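Side-chain contacts in aprataxin and PNK-like factor (PDB 5W7W), which acts as a histone chaperone in repairing single- and double-strand DNA breaks, its FHA domain, the part in this structure, mediating interaction with XRCC1 and XRCC4: residues E9-P12 against P17-A20; Q11-G16 against G89-L94; H45-V50 against R56-H61; F66-S69 against Q74-P77. All coordinates share one frame; numbering follows the deposited sequence.

Contact 1 of 4, residues E9-P12 against P17-A20. With FMT (formic acid), chain C.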
# COMPACT_ATOMS: atom_id res chain seq x y z
N GLU A 9 -6.92 -3.04 6.38
CA GLU A 9 -6.10 -2.05 7.05
C GLU A 9 -4.65 -2.24 6.67
O GLU A 9 -4.21 -3.36 6.37
CB GLU A 9 -6.24 -2.14 8.58
CG GLU A 9 -7.58 -1.66 9.09
CD GLU A 9 -7.75 -1.75 10.59
OE1 GLU A 9 -6.84 -2.26 11.29
OE2 GLU A 9 -8.82 -1.33 11.08
N LEU A 10 -3.91 -1.14 6.68
CA LEU A 10 -2.48 -1.13 6.43
C LEU A 10 -1.75 -1.02 7.76
O LEU A 10 -2.04 -0.13 8.56
CB LEU A 10 -2.09 0.06 5.56
CG LEU A 10 -2.85 0.24 4.25
CD1 LEU A 10 -2.29 1.46 3.55
CD2 LEU A 10 -2.77 -1.00 3.40
N GLN A 11 -0.81 -1.93 7.99
CA GLN A 11 -0.05 -1.97 9.23
C GLN A 11 1.40 -1.61 8.97
O GLN A 11 2.10 -2.39 8.31
CB GLN A 11 -0.15 -3.37 9.83
CG GLN A 11 0.69 -3.56 11.08
CD GLN A 11 0.31 -4.82 11.80
OE1 GLN A 11 -0.59 -4.80 12.64
NE2 GLN A 11 0.97 -5.92 11.46
N PRO A 12 1.90 -0.48 9.47
CA PRO A 12 3.30 -0.12 9.18
C PRO A 12 4.26 -1.12 9.82
O PRO A 12 4.16 -1.44 11.01
CB PRO A 12 3.43 1.28 9.78
CG PRO A 12 2.35 1.40 10.76
CD PRO A 12 1.22 0.55 10.26
N PRO A 17 0.28 3.26 14.31
CA PRO A 17 -1.15 3.02 14.08
C PRO A 17 -1.45 2.41 12.71
O PRO A 17 -0.85 2.77 11.70
CB PRO A 17 -1.76 4.41 14.20
CG PRO A 17 -0.78 5.23 14.95
CD PRO A 17 0.56 4.64 14.73
N ARG A 18 -2.43 1.52 12.69
CA ARG A 18 -2.93 0.99 11.44
C ARG A 18 -3.77 2.04 10.74
O ARG A 18 -4.34 2.94 11.37
CB ARG A 18 -3.76 -0.27 11.70
CG ARG A 18 -2.97 -1.43 12.27
CD ARG A 18 -3.87 -2.54 12.79
NE ARG A 18 -3.06 -3.64 13.29
CZ ARG A 18 -3.50 -4.62 14.08
NH1 ARG A 18 -4.76 -4.65 14.50
NH2 ARG A 18 -2.65 -5.55 14.46
N VAL A 19 -3.83 1.95 9.41
CA VAL A 19 -4.59 2.90 8.59
C VAL A 19 -5.68 2.12 7.87
O VAL A 19 -5.39 1.21 7.09
CB VAL A 19 -3.67 3.63 7.60
CG1 VAL A 19 -4.48 4.57 6.70
CG2 VAL A 19 -2.57 4.38 8.37
N ALA A 20 -6.93 2.49 8.09
CA ALA A 20 -8.03 1.81 7.45
C ALA A 20 -8.28 2.36 6.05
O ALA A 20 -8.08 3.55 5.77
CB ALA A 20 -9.31 1.96 8.27
C FMT C . 4.52 -6.49 10.90
O1 FMT C . 5.49 -7.19 10.63
O2 FMT C . 3.51 -6.52 10.22
O HOH W 1 -7.00 -2.94 13.87
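Pro17 meets Pro12 through its carbonyl while its CB points away: O of Pro17 lies 3.4 Å from CD of Pro12, near the mouth of the turn joining the two arms of this antiparallel hairpin. Arg18 carries most of the side-chain contact. With CG anti to its carbonyl carbon (chi1 -65°) and the chain extended as far as NE, it runs alongside Gln11, pointing the same way. Its guanidinium grips a single atom side-on: OE1 of Gln11 accepts from Arg18 NE at 2.8 Å and from Arg18 NH2 at 2.8 Å. OE1 stays near the guanidinium plane, yet neither bond is straight, the N-H...O angles being 146° and 140°. NH2 approaches nearly along the C=O axis, NE tilted from the amide plane. Glu9 crosses Arg18 at about a right angle, its OE1 3.3 Å from Arg18 CD. Glu9 OE1 and Arg18 NE stay 4.5 Å apart, too far for a salt bridge, and a water links the two residues, donating to Glu9 OE1 and accepting from Arg18 NH1. Val19 forms the hydrogen-bonded pair with Leu10, its O taking Leu10 N at 2.8 Å and its N giving to Leu10 O at 2.9 Å. Ala20 sits across from Glu9, CB 4.1 Å from Glu9 CG. Strand 19-21 is an outermost strand of its sheet and 8-12 separates it from 100-105; Leu10 packs on Phe101 and Ile103 of that third strand, and Leu10 and Val19 both touch Leu34.

Contact 2 of 4, residues Q11-G16 against G89-L94. With FMT (formic acid), chain C.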
# COMPACT_ATOMS: atom_id res chain seq x y z
N GLN A 11 -0.81 -1.93 7.99
CA GLN A 11 -0.05 -1.97 9.23
C GLN A 11 1.40 -1.61 8.97
O GLN A 11 2.10 -2.39 8.31
CB GLN A 11 -0.15 -3.37 9.83
CG GLN A 11 0.69 -3.56 11.08
CD GLN A 11 0.31 -4.82 11.80
OE1 GLN A 11 -0.59 -4.80 12.64
NE2 GLN A 11 0.97 -5.92 11.46
N PRO A 12 1.90 -0.48 9.47
CA PRO A 12 3.30 -0.12 9.18
C PRO A 12 4.26 -1.12 9.82
O PRO A 12 4.16 -1.44 11.01
CB PRO A 12 3.43 1.28 9.78
CG PRO A 12 2.35 1.40 10.76
CD PRO A 12 1.22 0.55 10.26
N ARG A 13 5.20 -1.61 9.02
CA ARG A 13 6.14 -2.61 9.50
C ARG A 13 7.08 -2.06 10.56
O ARG A 13 7.60 -2.83 11.38
CB ARG A 13 6.95 -3.15 8.34
CG ARG A 13 7.97 -4.23 8.74
CD ARG A 13 8.87 -4.66 7.59
NE ARG A 13 8.13 -5.46 6.63
CZ ARG A 13 8.66 -6.08 5.59
NH1 ARG A 13 9.96 -5.99 5.35
NH2 ARG A 13 7.88 -6.78 4.78
N ASP A 14 7.34 -0.76 10.53
CA ASP A 14 8.19 -0.12 11.53
C ASP A 14 7.46 0.12 12.85
O ASP A 14 8.08 0.57 13.82
CB ASP A 14 8.75 1.19 10.97
CG ASP A 14 7.68 2.16 10.53
OD1 ASP A 14 6.78 1.76 9.74
OD2 ASP A 14 7.72 3.34 10.95
N GLY A 15 6.17 -0.19 12.92
CA GLY A 15 5.35 0.07 14.08
C GLY A 15 4.51 1.30 13.88
O GLY A 15 4.83 2.19 13.09
N GLY A 16 3.41 1.38 14.63
CA GLY A 16 2.57 2.54 14.65
C GLY A 16 1.13 2.23 14.29
O GLY A 16 0.78 1.09 13.98
N GLY A 89 -1.70 -10.46 4.65
CA GLY A 89 -0.40 -10.94 5.00
C GLY A 89 0.73 -10.48 4.09
O GLY A 89 1.89 -10.49 4.52
N ASP A 90 0.42 -10.10 2.86
CA ASP A 90 1.42 -9.55 1.96
C ASP A 90 1.83 -8.16 2.46
O ASP A 90 1.15 -7.54 3.27
CB ASP A 90 0.85 -9.36 0.56
CG ASP A 90 0.57 -10.65 -0.19
OD1 ASP A 90 0.95 -11.74 0.29
OD2 ASP A 90 -0.01 -10.55 -1.29
N SER A 91 2.94 -7.66 1.93
CA SER A 91 3.41 -6.31 2.21
C SER A 91 3.64 -5.57 0.91
O SER A 91 3.93 -6.17 -0.13
CB SER A 91 4.72 -6.33 2.99
OG SER A 91 4.58 -6.95 4.26
N PHE A 92 3.53 -4.25 0.98
CA PHE A 92 4.01 -3.39 -0.10
C PHE A 92 4.76 -2.23 0.55
O PHE A 92 4.63 -1.98 1.75
CB PHE A 92 2.88 -2.85 -0.98
CG PHE A 92 2.12 -1.72 -0.38
CD1 PHE A 92 1.04 -1.96 0.46
CD2 PHE A 92 2.47 -0.41 -0.63
CE1 PHE A 92 0.35 -0.91 1.03
CE2 PHE A 92 1.78 0.63 -0.07
CZ PHE A 92 0.71 0.37 0.76
N SER A 93 5.54 -1.51 -0.25
CA SER A 93 6.23 -0.35 0.28
C SER A 93 6.35 0.74 -0.77
O SER A 93 6.30 0.50 -1.98
CB SER A 93 7.60 -0.72 0.83
OG SER A 93 8.47 -1.15 -0.20
N LEU A 94 6.55 1.95 -0.27
CA LEU A 94 6.69 3.12 -1.13
C LEU A 94 8.15 3.50 -1.37
O LEU A 94 8.43 4.24 -2.32
CB LEU A 94 5.91 4.31 -0.57
CG LEU A 94 4.42 4.07 -0.38
CD1 LEU A 94 3.77 5.37 0.09
CD2 LEU A 94 3.76 3.60 -1.64
C FMT C . 4.52 -6.49 10.90
O1 FMT C . 5.49 -7.19 10.63
O2 FMT C . 3.51 -6.52 10.22
O HOH W 2 5.38 -5.54 6.49
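Arg13 and Ser91 meet through one end of the guanidinium, whose NH2 lies 3.3 Å from Ser91 OG, with the hydroxyl at the guanidinium edge and in its plane. A water in the same plane makes the firmer link: it accepts from Arg13 NE at 2.8 Å and is hydrogen-bonded to Ser91 OG at 2.8 Å. NH2 has its main partner in OE1 of Gln68, so the water on NE and the amide on NH2 probably fix how the guanidinium is turned. The arginine gets there with CG anti to the backbone N and a bend at chi3 (-72°). In the larger sheet of the FHA beta sandwich, strands 8-12 and 91-93 flank strand 100-105 and do not pair with each other; Arg13 reaches across this middle strand, brushing Ile100 on the way. Arg13 is itself the second residue of a type I beta turn from Pro12 to Gly15, closed by the bond from Gly15 N to Pro12 O at 3.0 Å. Next to this turn, Gln11 NE2 donates to O2 of a formic acid molecule, probably from the crystallisation liquor, at 2.9 Å. Arg102 NE binds the same molecule. An alanine in place of Gln11 would take away this donor and would probably leave Arg18 NE and NH2 without their shared acceptor, the guanidinium freer to turn. On the far segment Asp90, just before Ser91, probably helps to fix the backbone there: OD1 accepts from Ser70 N, while OD2 is hydrogen-bonded to Asn87 N and Tyr67 OH.

Contact 3 of 4, residues H45-V50 against R56-H61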
# COMPACT_ATOMS: atom_id res chain seq x y z
N HIS A 45 1.73 8.63 -5.60
CA HIS A 45 2.70 7.55 -5.72
C HIS A 45 2.08 6.25 -6.22
O HIS A 45 2.66 5.53 -7.05
CB HIS A 45 3.38 7.33 -4.37
CG HIS A 45 4.72 6.68 -4.48
ND1 HIS A 45 5.88 7.42 -4.43
CD2 HIS A 45 5.09 5.39 -4.63
CE1 HIS A 45 6.92 6.61 -4.55
NE2 HIS A 45 6.46 5.37 -4.70
N ALA A 46 0.88 5.94 -5.72
CA ALA A 46 0.19 4.71 -6.09
C ALA A 46 -1.30 4.90 -5.85
O ALA A 46 -1.71 5.82 -5.15
CB ALA A 46 0.72 3.52 -5.30
N ILE A 47 -2.09 4.02 -6.46
CA ILE A 47 -3.52 3.92 -6.18
C ILE A 47 -3.77 2.56 -5.54
O ILE A 47 -3.34 1.53 -6.06
CB ILE A 47 -4.35 4.05 -7.47
CG1 ILE A 47 -3.99 5.35 -8.19
CG2 ILE A 47 -5.84 3.99 -7.14
CD1 ILE A 47 -4.76 5.60 -9.45
N LEU A 48 -4.46 2.56 -4.40
CA LEU A 48 -5.00 1.34 -3.82
C LEU A 48 -6.47 1.28 -4.17
O LEU A 48 -7.16 2.30 -4.13
CB LEU A 48 -4.87 1.35 -2.31
CG LEU A 48 -3.46 1.35 -1.78
CD1 LEU A 48 -3.45 1.42 -0.27
CD2 LEU A 48 -2.71 0.14 -2.22
N GLU A 49 -6.96 0.09 -4.52
CA GLU A 49 -8.38 -0.08 -4.76
C GLU A 49 -8.90 -1.27 -3.97
O GLU A 49 -8.35 -2.37 -4.07
CB GLU A 49 -8.69 -0.32 -6.23
CG GLU A 49 -10.19 -0.27 -6.51
CD GLU A 49 -10.62 -1.19 -7.60
OE1 GLU A 49 -10.32 -2.40 -7.54
OE2 GLU A 49 -11.31 -0.69 -8.52
N VAL A 50 -9.98 -1.04 -3.22
CA VAL A 50 -10.74 -2.06 -2.52
C VAL A 50 -12.02 -2.31 -3.31
O VAL A 50 -12.82 -1.38 -3.53
CB VAL A 50 -11.08 -1.61 -1.09
CG1 VAL A 50 -11.99 -2.61 -0.41
CG2 VAL A 50 -9.78 -1.40 -0.29
N ARG A 56 -5.98 -4.15 -4.45
CA ARG A 56 -4.91 -4.13 -5.44
C ARG A 56 -4.24 -2.76 -5.44
O ARG A 56 -4.84 -1.76 -5.04
CB ARG A 56 -5.39 -4.52 -6.85
CG ARG A 56 -6.65 -3.80 -7.32
CD ARG A 56 -7.02 -4.14 -8.74
NE ARG A 56 -8.22 -3.43 -9.14
CZ ARG A 56 -8.62 -3.26 -10.40
NH1 ARG A 56 -7.95 -3.77 -11.41
NH2 ARG A 56 -9.73 -2.56 -10.62
N ILE A 57 -2.98 -2.74 -5.88
CA ILE A 57 -2.17 -1.53 -5.95
C ILE A 57 -1.71 -1.33 -7.38
O ILE A 57 -1.32 -2.28 -8.07
CB ILE A 57 -0.95 -1.61 -4.99
CG1 ILE A 57 -0.18 -0.29 -5.01
CG2 ILE A 57 -0.01 -2.76 -5.33
CD1 ILE A 57 0.82 -0.16 -3.90
N LYS A 58 -1.75 -0.07 -7.83
CA LYS A 58 -1.20 0.33 -9.13
C LYS A 58 -0.15 1.40 -8.89
O LYS A 58 -0.50 2.51 -8.44
CB LYS A 58 -2.29 0.86 -10.05
CG LYS A 58 -1.78 1.24 -11.44
CD LYS A 58 -2.90 1.55 -12.43
CE LYS A 58 -3.78 2.65 -11.94
NZ LYS A 58 -4.73 3.10 -13.02
N PRO A 59 1.13 1.13 -9.14
CA PRO A 59 2.15 2.19 -9.04
C PRO A 59 1.98 3.19 -10.16
O PRO A 59 1.89 2.81 -11.33
CB PRO A 59 3.47 1.41 -9.20
CG PRO A 59 3.11 -0.03 -8.97
CD PRO A 59 1.73 -0.16 -9.50
N ILE A 60 1.91 4.49 -9.82
CA ILE A 60 1.61 5.52 -10.81
C ILE A 60 2.66 6.63 -10.88
O ILE A 60 2.42 7.66 -11.50
CB ILE A 60 0.20 6.11 -10.65
CG1 ILE A 60 -0.01 6.72 -9.26
CG2 ILE A 60 -0.85 5.05 -10.98
CD1 ILE A 60 -1.13 7.72 -9.22
N HIS A 61 3.85 6.41 -10.33
CA HIS A 61 4.90 7.42 -10.36
C HIS A 61 6.18 6.81 -10.89
O HIS A 61 6.35 5.60 -10.97
CB HIS A 61 5.10 8.06 -8.98
CG HIS A 61 5.95 9.28 -9.01
ND1 HIS A 61 7.28 9.26 -8.65
CD2 HIS A 61 5.67 10.54 -9.40
CE1 HIS A 61 7.78 10.48 -8.79
NE2 HIS A 61 6.82 11.27 -9.25
O HOH W 3 4.85 4.39 -8.28
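Strands 46-50 and 56-59 run antiparallel with their axes 4.6 Å apart and directions 164° apart, Ile47 with Lys58 and Glu49 with Arg56 forming the hydrogen-bonded pairs. They are the two arms of a beta hairpin and the middle strands of the four-stranded sheet of the FHA sandwich. On the face of Ala46, Leu48 and Ile57, the packing is buried and apolar: Leu48 CD2 presses on Ile57 CB at 3.7 Å, and Ala46 CB lies 3.9 Å from Ile57 CG1. On the other face Ile47 runs beside Lys58, its CD1 4.0 Å from Lys58 CE, and Ile60 crosses it at about a right angle. A classic beta bulge sets His45 and Ala46 both against Ile28; here His45 O takes Ile60 N at 3.1 Å from above its carbonyl plane, while the imidazole is hydrogen-bonded to Pro64 O and Ser42 N. Arg56, which makes a cation-pi contact with Trp83, holds CG in the crowded position between N and carbonyl carbon (chi1 49°) and extends alongside Glu49. Their salt bridge is lopsided: weak bonds join NH2 to both carboxylate oxygens, whereas Arg56 NE reaches Glu49 OE1 at 2.8 Å, well above the carboxylate plane.

Contact 4 of 4, residues F66-S69 against Q74-P77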
# COMPACT_ATOMS: atom_id res chain seq x y z
N PHE A 66 6.98 -1.41 -4.16
CA PHE A 66 7.57 -2.71 -3.94
C PHE A 66 6.54 -3.63 -3.32
O PHE A 66 5.62 -3.19 -2.63
CB PHE A 66 8.81 -2.62 -3.04
CG PHE A 66 9.84 -1.64 -3.56
CD1 PHE A 66 9.66 -0.30 -3.40
CD2 PHE A 66 10.97 -2.08 -4.23
CE1 PHE A 66 10.57 0.62 -3.90
CE2 PHE A 66 11.88 -1.18 -4.73
CZ PHE A 66 11.67 0.18 -4.56
N TYR A 67 6.72 -4.93 -3.54
CA TYR A 67 5.80 -5.96 -3.12
C TYR A 67 6.56 -7.13 -2.52
O TYR A 67 7.58 -7.56 -3.05
CB TYR A 67 5.05 -6.49 -4.34
CG TYR A 67 4.15 -7.69 -4.07
CD1 TYR A 67 3.01 -7.58 -3.28
CD2 TYR A 67 4.43 -8.92 -4.63
CE1 TYR A 67 2.20 -8.66 -3.03
CE2 TYR A 67 3.60 -10.02 -4.39
CZ TYR A 67 2.49 -9.87 -3.60
OH TYR A 67 1.68 -10.97 -3.37
N GLN A 68 6.02 -7.69 -1.44
CA GLN A 68 6.55 -8.90 -0.81
C GLN A 68 5.38 -9.82 -0.48
O GLN A 68 4.56 -9.52 0.38
CB GLN A 68 7.32 -8.55 0.45
CG GLN A 68 7.90 -9.76 1.17
CD GLN A 68 8.63 -9.39 2.44
OE1 GLN A 68 9.02 -8.24 2.64
NE2 GLN A 68 8.81 -10.35 3.32
N SER A 69 5.30 -10.96 -1.16
CA SER A 69 4.30 -11.95 -0.82
C SER A 69 4.52 -12.47 0.59
O SER A 69 5.65 -12.52 1.09
CB SER A 69 4.41 -13.11 -1.83
OG SER A 69 3.21 -13.86 -1.89
N GLN A 74 11.55 -10.84 0.48
CA GLN A 74 12.23 -9.77 -0.24
C GLN A 74 11.19 -8.86 -0.88
O GLN A 74 10.28 -9.33 -1.56
CB GLN A 74 13.14 -10.38 -1.34
CG GLN A 74 14.04 -9.41 -2.13
CD GLN A 74 14.97 -10.14 -3.11
OE1 GLN A 74 15.59 -11.17 -2.76
NE2 GLN A 74 15.07 -9.64 -4.34
N LEU A 75 11.33 -7.55 -0.66
CA LEU A 75 10.53 -6.56 -1.38
C LEU A 75 11.05 -6.43 -2.81
O LEU A 75 12.24 -6.17 -3.01
CB LEU A 75 10.58 -5.23 -0.63
CG LEU A 75 9.70 -5.20 0.63
CD1 LEU A 75 10.21 -4.19 1.65
CD2 LEU A 75 8.25 -4.92 0.25
N LEU A 76 10.19 -6.66 -3.80
CA LEU A 76 10.53 -6.63 -5.22
C LEU A 76 9.88 -5.41 -5.85
O LEU A 76 8.69 -5.18 -5.61
CB LEU A 76 9.96 -7.85 -5.98
CG LEU A 76 10.15 -9.26 -5.43
CD1 LEU A 76 9.54 -10.31 -6.36
CD2 LEU A 76 11.63 -9.54 -5.23
N PRO A 77 10.56 -4.65 -6.71
CA PRO A 77 9.88 -3.52 -7.36
C PRO A 77 8.83 -4.02 -8.34
O PRO A 77 9.08 -4.93 -9.14
CB PRO A 77 11.02 -2.77 -8.06
CG PRO A 77 12.05 -3.84 -8.34
CD PRO A 77 11.98 -4.74 -7.10
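Phe66 and Pro77 form one closely packed part of this small antiparallel hairpin at the edge of the six-stranded sheet. The phenylalanine, with CG anti to its carbonyl carbon (chi1 -55°), lies obliquely across the proline: Phe66 CD2 approaches Pro77 N to 3.6 Å and Phe66 CE2 approaches Pro77 CB to 3.8 Å. Phe66 also packs on Val96 and Ser93. Between the arms, Tyr67 N gives to Leu76 O at 2.9 Å and Leu76 N gives to Tyr67 O at 2.9 Å. Leu75 packs across Gln68 at about a right angle, its CD2 3.8 Å from Gln68 CB and its CG 3.7 Å from Gln68 OE1. CG of Gln68 lies anti to the backbone N (chi1 180°) and the chain beyond runs straight, carrying the amide past Leu75. The solvent side is looser: Gln74, Leu76 and Pro77 are exposed, and Gln74 contributes mainly its backbone, its O 3.6 Å from Gln68 CG. An alanine in place of Gln68 would probably leave Arg13 NH2 and Lys72 O each without this mate and open a gap beside Leu75. Across the hairpin the chemistry is mostly apolar between side chains, with one backbone hydrogen-bonded pair; Tyr67 OH bonds Asp90 OD2 and Gln68 OE1 bonds Arg13 NH2, while Gln68 NE2 holds the hairpin's own turn through Lys72 O, which implies that polar groups tie this edge to its neighbours.

Overall arrangement
Contacts 1, 2 and 4 belong to the six-stranded sheet and contact 3 to the four-stranded one facing it. Contacts 1 and 4 are surface hairpins at opposite edges of their sheet, centres about 18 Å apart: the first is rich in polar side-chain bonds, the second mostly apolar. Contact 2 shares Gln11 and Pro12 with contact 1 and reaches contact 4 through two polar pairs, Asp90 with Tyr67 and Arg13 with Gln68, linking the two hairpins' inner strands across the sheet. Contact 3 buries the most area and has the most buried residues; Leu48 meets Leu10 of contact 1, and Ile57 meets Phe92 of contact 2, where the two sheets pack, while its salt bridge lies on the other face.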